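Local coordinates for gram-negative insecticidal protein (Chromobacterium piscinae, PDB 6FBM), which is an insecticidal toxin of the MACPF and beta-tripod families, probably acting by forming pores in membranes of target cells, at residues 9-21 / 52-65. Sequence-based numbering, arbitrary orientation.
Sequences QLGNLPGVTSMGM and IEGRSYTFPRSMHV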
ATOM      1  N   GLN A   9      13.608   2.188 -23.675  1.00 39.70           N
ATOM      2  CA  GLN A   9      13.562   3.259 -22.613  1.00 40.84           C
ATOM      3  C   GLN A   9      14.881   3.968 -22.343  1.00 33.68           C
ATOM      4  O   GLN A   9      15.981   3.501 -22.653  1.00 31.01           O
ATOM      5  CB  GLN A   9      12.984   2.737 -21.232  1.00 46.01           C
ATOM      6  CG  GLN A   9      11.525   2.268 -21.216  1.00 50.80           C
ATOM      7  CD  GLN A   9      10.485   3.403 -21.124  1.00 51.77           C
ATOM      8  OE1 GLN A   9       9.602   3.506 -21.989  1.00 56.13           O
ATOM      9  NE2 GLN A   9      10.600   4.259 -20.099  1.00 43.64           N
ATOM     10  N   LEU A  10      14.752   5.066 -21.621  1.00 29.28           N
ATOM     11  CA  LEU A  10      15.863   5.867 -21.216  1.00 25.43           C
ATOM     12  C   LEU A  10      16.227   5.698 -19.764  1.00 22.95           C
ATOM     13  O   LEU A  10      16.999   6.508 -19.297  1.00 24.89           O
ATOM     14  CB  LEU A  10      15.573   7.351 -21.488  1.00 25.43           C
ATOM     15  CG  LEU A  10      15.404   7.736 -22.977  1.00 26.44           C
ATOM     16  CD1 LEU A  10      14.890   9.153 -23.135  1.00 26.55           C
ATOM     17  CD2 LEU A  10      16.678   7.572 -23.794  1.00 26.68           C
ATOM     18  N   GLY A  11      15.773   4.646 -19.084  1.00 19.79           N
ATOM     19  CA  GLY A  11      16.170   4.429 -17.698  1.00 18.04           C
ATOM     20  C   GLY A  11      15.292   5.182 -16.710  1.00 15.86           C
ATOM     21  O   GLY A  11      14.411   5.944 -17.100  1.00 15.24           O
ATOM     22  N   ASN A  12      15.554   4.974 -15.437  1.00 13.78           N
ATOM     23  CA  ASN A  12      14.670   5.466 -14.387  1.00 12.89           C
ATOM     24  C   ASN A  12      15.279   6.617 -13.560  1.00 12.08           C
ATOM     25  O   ASN A  12      14.702   7.000 -12.546  1.00 12.00           O
ATOM     26  CB  ASN A  12      14.298   4.295 -13.448  1.00 12.82           C
ATOM     27  CG  ASN A  12      15.485   3.826 -12.630  1.00 13.26           C
ATOM     28  OD1 ASN A  12      16.622   4.011 -13.031  1.00 12.88           O
ATOM     29  ND2 ASN A  12      15.227   3.185 -11.554  1.00 13.94           N
ATOM     30  N   LEU A  13      16.432   7.153 -13.964  1.00 10.64           N
ATOM     31  CA  LEU A  13      17.059   8.233 -13.213  1.00  9.81           C
ATOM     32  C   LEU A  13      16.212   9.472 -13.441  1.00  9.81           C
ATOM     33  O   LEU A  13      16.008   9.862 -14.567  1.00  9.24           O
ATOM     34  CB  LEU A  13      18.466   8.530 -13.714  1.00  9.45           C
ATOM     35  CG  LEU A  13      19.218   9.665 -12.988  1.00  9.29           C
ATOM     36  CD1 LEU A  13      19.714   9.232 -11.593  1.00  9.13           C
ATOM     37  CD2 LEU A  13      20.346  10.159 -13.895  1.00  9.09           C
ATOM     38  N   PRO A  14      15.694  10.073 -12.353  1.00 10.14           N
ATOM     39  CA  PRO A  14      14.917  11.285 -12.539  1.00 10.22           C
ATOM     40  C   PRO A  14      15.718  12.394 -13.245  1.00 10.54           C
ATOM     41  O   PRO A  14      16.923  12.584 -12.999  1.00 10.70           O
ATOM     42  CB  PRO A  14      14.570  11.682 -11.106  1.00 10.28           C
ATOM     43  CG  PRO A  14      14.528  10.418 -10.350  1.00 10.05           C
ATOM     44  CD  PRO A  14      15.633   9.581 -10.947  1.00 10.02           C
ATOM     45  N   GLY A  15      15.036  13.068 -14.165  1.00 10.79           N
ATOM     46  CA  GLY A  15      15.645  14.072 -15.014  1.00 10.77           C
ATOM     47  C   GLY A  15      15.916  13.596 -16.425  1.00 10.95           C
ATOM     48  O   GLY A  15      15.923  14.410 -17.360  1.00 10.38           O
ATOM     49  N   VAL A  16      16.126  12.293 -16.605  1.00 11.37           N
ATOM     50  CA  VAL A  16      16.537  11.792 -17.896  1.00 12.18           C
ATOM     51  C   VAL A  16      15.587  12.189 -19.012  1.00 12.95           C
ATOM     52  O   VAL A  16      16.040  12.450 -20.120  1.00 13.91           O
ATOM     53  CB  VAL A  16      16.720  10.263 -17.892  1.00 12.66           C
ATOM     54  CG1 VAL A  16      16.944   9.739 -19.301  1.00 12.95           C
ATOM     55  CG2 VAL A  16      17.950   9.876 -17.091  1.00 13.11           C
ATOM     56  N   THR A  17      14.287  12.236 -18.731  1.00 13.68           N
ATOM     57  CA  THR A  17      13.276  12.541 -19.748  1.00 13.84           C
ATOM     58  C   THR A  17      13.322  13.986 -20.163  1.00 13.92           C
ATOM     59  O   THR A  17      12.754  14.332 -21.185  1.00 13.52           O
ATOM     60  CB  THR A  17      11.841  12.276 -19.265  1.00 13.90           C
ATOM     61  OG1 THR A  17      11.581  13.077 -18.100  1.00 14.30           O
ATOM     62  CG2 THR A  17      11.635  10.787 -18.934  1.00 14.20           C
ATOM     63  N   SER A  18      13.955  14.832 -19.354  1.00 14.39           N
ATOM     64  CA  SER A  18      14.118  16.240 -19.712  1.00 14.44           C
ATOM     65  C   SER A  18      15.297  16.503 -20.627  1.00 13.67           C
ATOM     66  O   SER A  18      15.334  17.532 -21.262  1.00 13.46           O
ATOM     67  CB  SER A  18      14.275  17.078 -18.459  1.00 14.67           C
ATOM     68  OG  SER A  18      13.147  16.906 -17.644  1.00 16.31           O
ATOM     69  N   MET A  19      16.246  15.577 -20.686  1.00 13.25           N
ATOM     70  CA  MET A  19      17.480  15.815 -21.395  1.00 13.96           C
ATOM     71  C   MET A  19      17.279  15.759 -22.908  1.00 14.12           C
ATOM     72  O   MET A  19      16.545  14.910 -23.441  1.00 13.54           O
ATOM     73  CB  MET A  19      18.547  14.833 -20.961  1.00 14.49           C
ATOM     74  CG  MET A  19      18.886  14.922 -19.478  1.00 14.80           C
ATOM     75  SD  MET A  19      19.150  16.594 -18.832  1.00 15.37           S
ATOM     76  CE  MET A  19      20.728  16.992 -19.618  1.00 15.14           C
ATOM     77  N   GLY A  20      17.863  16.728 -23.595  1.00 14.34           N
ATOM     78  CA  GLY A  20      17.766  16.769 -25.026  1.00 15.03           C
ATOM     79  C   GLY A  20      16.405  17.161 -25.546  1.00 15.20           C
ATOM     80  O   GLY A  20      16.105  16.935 -26.711  1.00 17.09           O
ATOM     81  N   MET A  21      15.577  17.744 -24.693  1.00 15.74           N
ATOM     82  CA  MET A  21      14.267  18.207 -25.097  1.00 16.30           C
ATOM     83  C   MET A  21      14.441  19.638 -25.515  1.00 16.06           C
ATOM     84  O   MET A  21      15.234  20.368 -24.902  1.00 15.68           O
ATOM     85  CB  MET A  21      13.285  18.232 -23.939  1.00 17.59           C
ATOM     86  CG  MET A  21      12.678  16.925 -23.475  1.00 19.36           C
ATOM     87  SD  MET A  21      11.926  15.901 -24.772  1.00 22.30           S
ATOM     88  CE  MET A  21      13.276  14.757 -24.924  1.00 23.45           C
ATOM     89  N   ILE A  52      23.014   6.064  -6.049  1.00 18.83           N
ATOM     90  CA  ILE A  52      22.801   7.366  -5.482  1.00 18.56           C
ATOM     91  C   ILE A  52      22.049   7.165  -4.174  1.00 20.17           C
ATOM     92  O   ILE A  52      20.864   6.834  -4.175  1.00 19.42           O
ATOM     93  CB  ILE A  52      21.974   8.235  -6.425  1.00 17.59           C
ATOM     94  CG1 ILE A  52      22.766   8.508  -7.707  1.00 17.23           C
ATOM     95  CG2 ILE A  52      21.569   9.545  -5.773  1.00 18.09           C
ATOM     96  CD1 ILE A  52      22.012   9.255  -8.771  1.00 17.19           C
ATOM     97  N   GLU A  53      22.742   7.364  -3.064  1.00 22.64           N
ATOM     98  CA  GLU A  53      22.173   7.217  -1.730  1.00 25.90           C
ATOM     99  C   GLU A  53      21.416   5.913  -1.547  1.00 23.73           C
ATOM    100  O   GLU A  53      20.247   5.917  -1.178  1.00 21.61           O
ATOM    101  CB  GLU A  53      21.227   8.382  -1.407  1.00 31.88           C
ATOM    102  CG  GLU A  53      21.937   9.706  -1.142  1.00 36.82           C
ATOM    103  CD  GLU A  53      21.042  10.678  -0.410  1.00 39.79           C
ATOM    104  OE1 GLU A  53      20.234  10.227   0.437  1.00 38.23           O
ATOM    105  OE2 GLU A  53      21.156  11.897  -0.689  1.00 52.45           O
ATOM    106  N   GLY A  54      22.084   4.815  -1.848  1.00 21.49           N
ATOM    107  CA  GLY A  54      21.556   3.496  -1.600  1.00 20.09           C
ATOM    108  C   GLY A  54      20.668   2.957  -2.695  1.00 19.96           C
ATOM    109  O   GLY A  54      20.381   1.773  -2.698  1.00 21.09           O
ATOM    110  N   ARG A  55      20.239   3.789  -3.636  1.00 18.46           N
ATOM    111  CA  ARG A  55      19.350   3.335  -4.688  1.00 18.39           C
ATOM    112  C   ARG A  55      20.036   3.237  -6.039  1.00 18.23           C
ATOM    113  O   ARG A  55      20.932   3.992  -6.332  1.00 16.56           O
ATOM    114  CB  ARG A  55      18.170   4.279  -4.815  1.00 18.14           C
ATOM    115  CG  ARG A  55      17.438   4.533  -3.536  1.00 18.55           C
ATOM    116  CD  ARG A  55      16.342   5.522  -3.849  1.00 19.41           C
ATOM    117  NE  ARG A  55      15.570   5.954  -2.681  1.00 20.46           N
ATOM    118  CZ  ARG A  55      14.431   6.627  -2.755  1.00 21.00           C
ATOM    119  NH1 ARG A  55      13.871   6.949  -3.931  1.00 21.73           N
ATOM    120  NH2 ARG A  55      13.825   7.009  -1.641  1.00 21.51           N
ATOM    121  N   SER A  56      19.548   2.307  -6.855  1.00 18.73           N
ATOM    122  CA  SER A  56      20.058   2.114  -8.189  1.00 19.11           C
ATOM    123  C   SER A  56      19.232   2.841  -9.229  1.00 18.59           C
ATOM    124  O   SER A  56      18.004   2.788  -9.230  1.00 21.63           O
ATOM    125  CB  SER A  56      20.119   0.641  -8.539  1.00 20.64           C
ATOM    126  OG  SER A  56      21.193   0.448  -9.442  1.00 21.82           O
ATOM    127  N   TYR A  57      19.927   3.512 -10.136  1.00 16.76           N
ATOM    128  CA  TYR A  57      19.274   4.242 -11.190  1.00 15.24           C
ATOM    129  C   TYR A  57      19.920   3.890 -12.498  1.00 14.63           C
ATOM    130  O   TYR A  57      21.102   3.600 -12.549  1.00 14.05           O
ATOM    131  CB  TYR A  57      19.457   5.724 -10.894  1.00 14.62           C
ATOM    132  CG  TYR A  57      18.628   6.219  -9.729  1.00 14.02           C
ATOM    133  CD1 TYR A  57      17.261   6.374  -9.824  1.00 13.71           C
ATOM    134  CD2 TYR A  57      19.216   6.498  -8.530  1.00 13.84           C
ATOM    135  CE1 TYR A  57      16.504   6.809  -8.770  1.00 13.67           C
ATOM    136  CE2 TYR A  57      18.462   6.937  -7.432  1.00 13.48           C
ATOM    137  CZ  TYR A  57      17.114   7.047  -7.537  1.00 13.41           C
ATOM    138  OH  TYR A  57      16.403   7.486  -6.449  1.00 13.89           O
ATOM    139  N   THR A  58      19.149   3.924 -13.578  1.00 14.56           N
ATOM    140  CA  THR A  58      19.678   3.735 -14.911  1.00 14.07           C
ATOM    141  C   THR A  58      19.448   4.975 -15.754  1.00 13.93           C
ATOM    142  O   THR A  58      18.540   5.755 -15.493  1.00 14.40           O
ATOM    143  CB  THR A  58      19.049   2.522 -15.600  1.00 13.45           C
ATOM    144  OG1 THR A  58      17.644   2.657 -15.608  1.00 12.42           O
ATOM    145  CG2 THR A  58      19.446   1.229 -14.869  1.00 13.67           C
ATOM    146  N   PHE A  59      20.280   5.146 -16.766  1.00 14.26           N
ATOM    147  CA  PHE A  59      20.201   6.296 -17.675  1.00 14.56           C
ATOM    148  C   PHE A  59      21.017   5.939 -18.908  1.00 14.30           C
ATOM    149  O   PHE A  59      21.807   5.008 -18.853  1.00 13.35           O
ATOM    150  CB  PHE A  59      20.745   7.562 -17.015  1.00 14.44           C
ATOM    151  CG  PHE A  59      22.146   7.420 -16.537  1.00 14.84           C
ATOM    152  CD1 PHE A  59      22.424   6.845 -15.314  1.00 15.26           C
ATOM    153  CD2 PHE A  59      23.198   7.853 -17.319  1.00 15.93           C
ATOM    154  CE1 PHE A  59      23.729   6.694 -14.876  1.00 16.44           C
ATOM    155  CE2 PHE A  59      24.523   7.705 -16.892  1.00 16.04           C
ATOM    156  CZ  PHE A  59      24.789   7.122 -15.666  1.00 16.17           C
ATOM    157  N   PRO A  60      20.816   6.655 -20.025  1.00 14.88           N
ATOM    158  CA  PRO A  60      21.592   6.342 -21.220  1.00 15.36           C
ATOM    159  C   PRO A  60      23.095   6.579 -21.052  1.00 16.98           C
ATOM    160  O   PRO A  60      23.502   7.587 -20.486  1.00 17.60           O
ATOM    161  CB  PRO A  60      21.002   7.286 -22.269  1.00 14.83           C
ATOM    162  CG  PRO A  60      19.599   7.516 -21.768  1.00 14.63           C
ATOM    163  CD  PRO A  60      19.815   7.700 -20.311  1.00 14.78           C
ATOM    164  N   ARG A  61      23.899   5.617 -21.510  1.00 19.09           N
ATOM    165  CA  ARG A  61      25.369   5.710 -21.512  1.00 21.23           C
ATOM    166  C   ARG A  61      25.886   6.996 -22.123  1.00 18.51           C
ATOM    167  O   ARG A  61      26.894   7.506 -21.664  1.00 16.69           O
ATOM    168  CB  ARG A  61      25.997   4.551 -22.287  1.00 26.11           C
ATOM    169  CG  ARG A  61      26.590   3.489 -21.383  1.00 32.50           C
ATOM    170  CD  ARG A  61      26.944   2.228 -22.185  1.00 37.71           C
ATOM    171  NE  ARG A  61      26.794   1.057 -21.322  1.00 43.11           N
ATOM    172  CZ  ARG A  61      27.601   0.736 -20.301  1.00 48.97           C
ATOM    173  NH1 ARG A  61      28.729   1.419 -20.067  1.00 48.96           N
ATOM    174  NH2 ARG A  61      27.324  -0.355 -19.570  1.00 50.06           N
ATOM    175  N   SER A  62      25.192   7.504 -23.129  1.00 16.41           N
ATOM    176  CA  SER A  62      25.585   8.745 -23.754  1.00 15.74           C
ATOM    177  C   SER A  62      25.456   9.979 -22.868  1.00 14.71           C
ATOM    178  O   SER A  62      26.026  11.023 -23.205  1.00 14.55           O
ATOM    179  CB  SER A  62      24.777   8.968 -25.054  1.00 16.36           C
ATOM    180  OG  SER A  62      23.364   8.903 -24.806  1.00 17.44           O
ATOM    181  N   MET A  63      24.727   9.895 -21.744  1.00 13.87           N
ATOM    182  CA  MET A  63      24.636  11.033 -20.829  1.00 13.44           C
ATOM    183  C   MET A  63      25.614  10.821 -19.728  1.00 13.81           C
ATOM    184  O   MET A  63      26.038   9.678 -19.473  1.00 14.69           O
ATOM    185  CB  MET A  63      23.241  11.181 -20.243  1.00 12.43           C
ATOM    186  CG  MET A  63      22.146  11.236 -21.291  1.00 11.80           C
ATOM    187  SD  MET A  63      20.538  11.589 -20.545  1.00 11.19           S
ATOM    188  CE  MET A  63      19.468  11.411 -21.993  1.00 11.57           C
ATOM    189  N   HIS A  64      25.993  11.923 -19.094  1.00 13.97           N
ATOM    190  CA  HIS A  64      26.876  11.892 -17.944  1.00 14.91           C
ATOM    191  C   HIS A  64      26.095  12.401 -16.741  1.00 15.10           C
ATOM    192  O   HIS A  64      25.347  13.378 -16.837  1.00 14.34           O
ATOM    193  CB  HIS A  64      28.085  12.790 -18.170  1.00 15.46           C
ATOM    194  CG  HIS A  64      29.161  12.159 -18.998  1.00 16.53           C
ATOM    195  ND1 HIS A  64      30.452  12.653 -19.044  1.00 18.28           N
ATOM    196  CD2 HIS A  64      29.152  11.076 -19.810  1.00 16.75           C
ATOM    197  CE1 HIS A  64      31.178  11.903 -19.859  1.00 18.42           C
ATOM    198  NE2 HIS A  64      30.409  10.951 -20.347  1.00 17.84           N
ATOM    199  N   VAL A  65      26.329  11.751 -15.606  1.00 15.24           N
ATOM    200  CA  VAL A  65      25.695  12.115 -14.372  1.00 15.84           C
ATOM    201  C   VAL A  65      26.771  12.475 -13.391  1.00 16.88           C
ATOM    202  O   VAL A  65      27.723  11.713 -13.200  1.00 19.32           O
ATOM    203  CB  VAL A  65      24.856  10.949 -13.822  1.00 15.05           C
ATOM    204  CG1 VAL A  65      24.286  11.291 -12.460  1.00 14.56           C
ATOM    205  CG2 VAL A  65      23.736  10.598 -14.805  1.00 15.68           C
TER
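Gly11 to Leu13 runs roughly antiparallel to Tyr57 to Phe59 of strand 55-60, and Leu13 N donates a hydrogen bond to Thr58 O (3.0 Å). The CA atoms of Gly11 and Phe59 are 4.4 Å apart. Gly11 has no side chain, and its CA lies 3.1 Å from Thr58 OG1. Asn12 OD1 accepts two bonds from Thr58. Thr58 N lies 2.6 Å from Asn12 OD1, almost straight ahead of the carbonyl, with an N-H...O angle of 165°. OG1 donates from above the carbonyl plane. With chi1 at 69°, the Asn12 amide folds back over its own backbone and reaches the strand. Two donors on OD1, with ND2 also bonded across the subunit interface, should limit the rotation of the amide.

Leu13 fills the apolar side. Its CG is anti to the backbone N (chi1 180°), and the two methyls part. Leu13 CD1 sits 3.6 Å from both Tyr57 CB and Ile52 CD1. Leu13 CD2 meets Val65 CG2 tip to tip at 3.5 Å. Pro14 CD packs obliquely on the Tyr57 ring near CE1. Beyond the type II turn from Leu13 to Val16, Val16 CG2 packs on Phe59 CB and its CG1 on Pro60 CD. The extended Met63 side chain brings CE to Met19 CB (3.7 Å).

Ser56 O accepts a hydrogen bond from Asn12 ND2 of the second subunit, so the contact lies at a subunit interface. Strand 55-60 pairs with strand 47-52 in a hairpin. Trp131 touches Leu13 and Ile52 and bonds to Pro14 O. This packs the N-terminal loop against the sheet of strands 64-78 and 120-134, consistent with the MACPF domain.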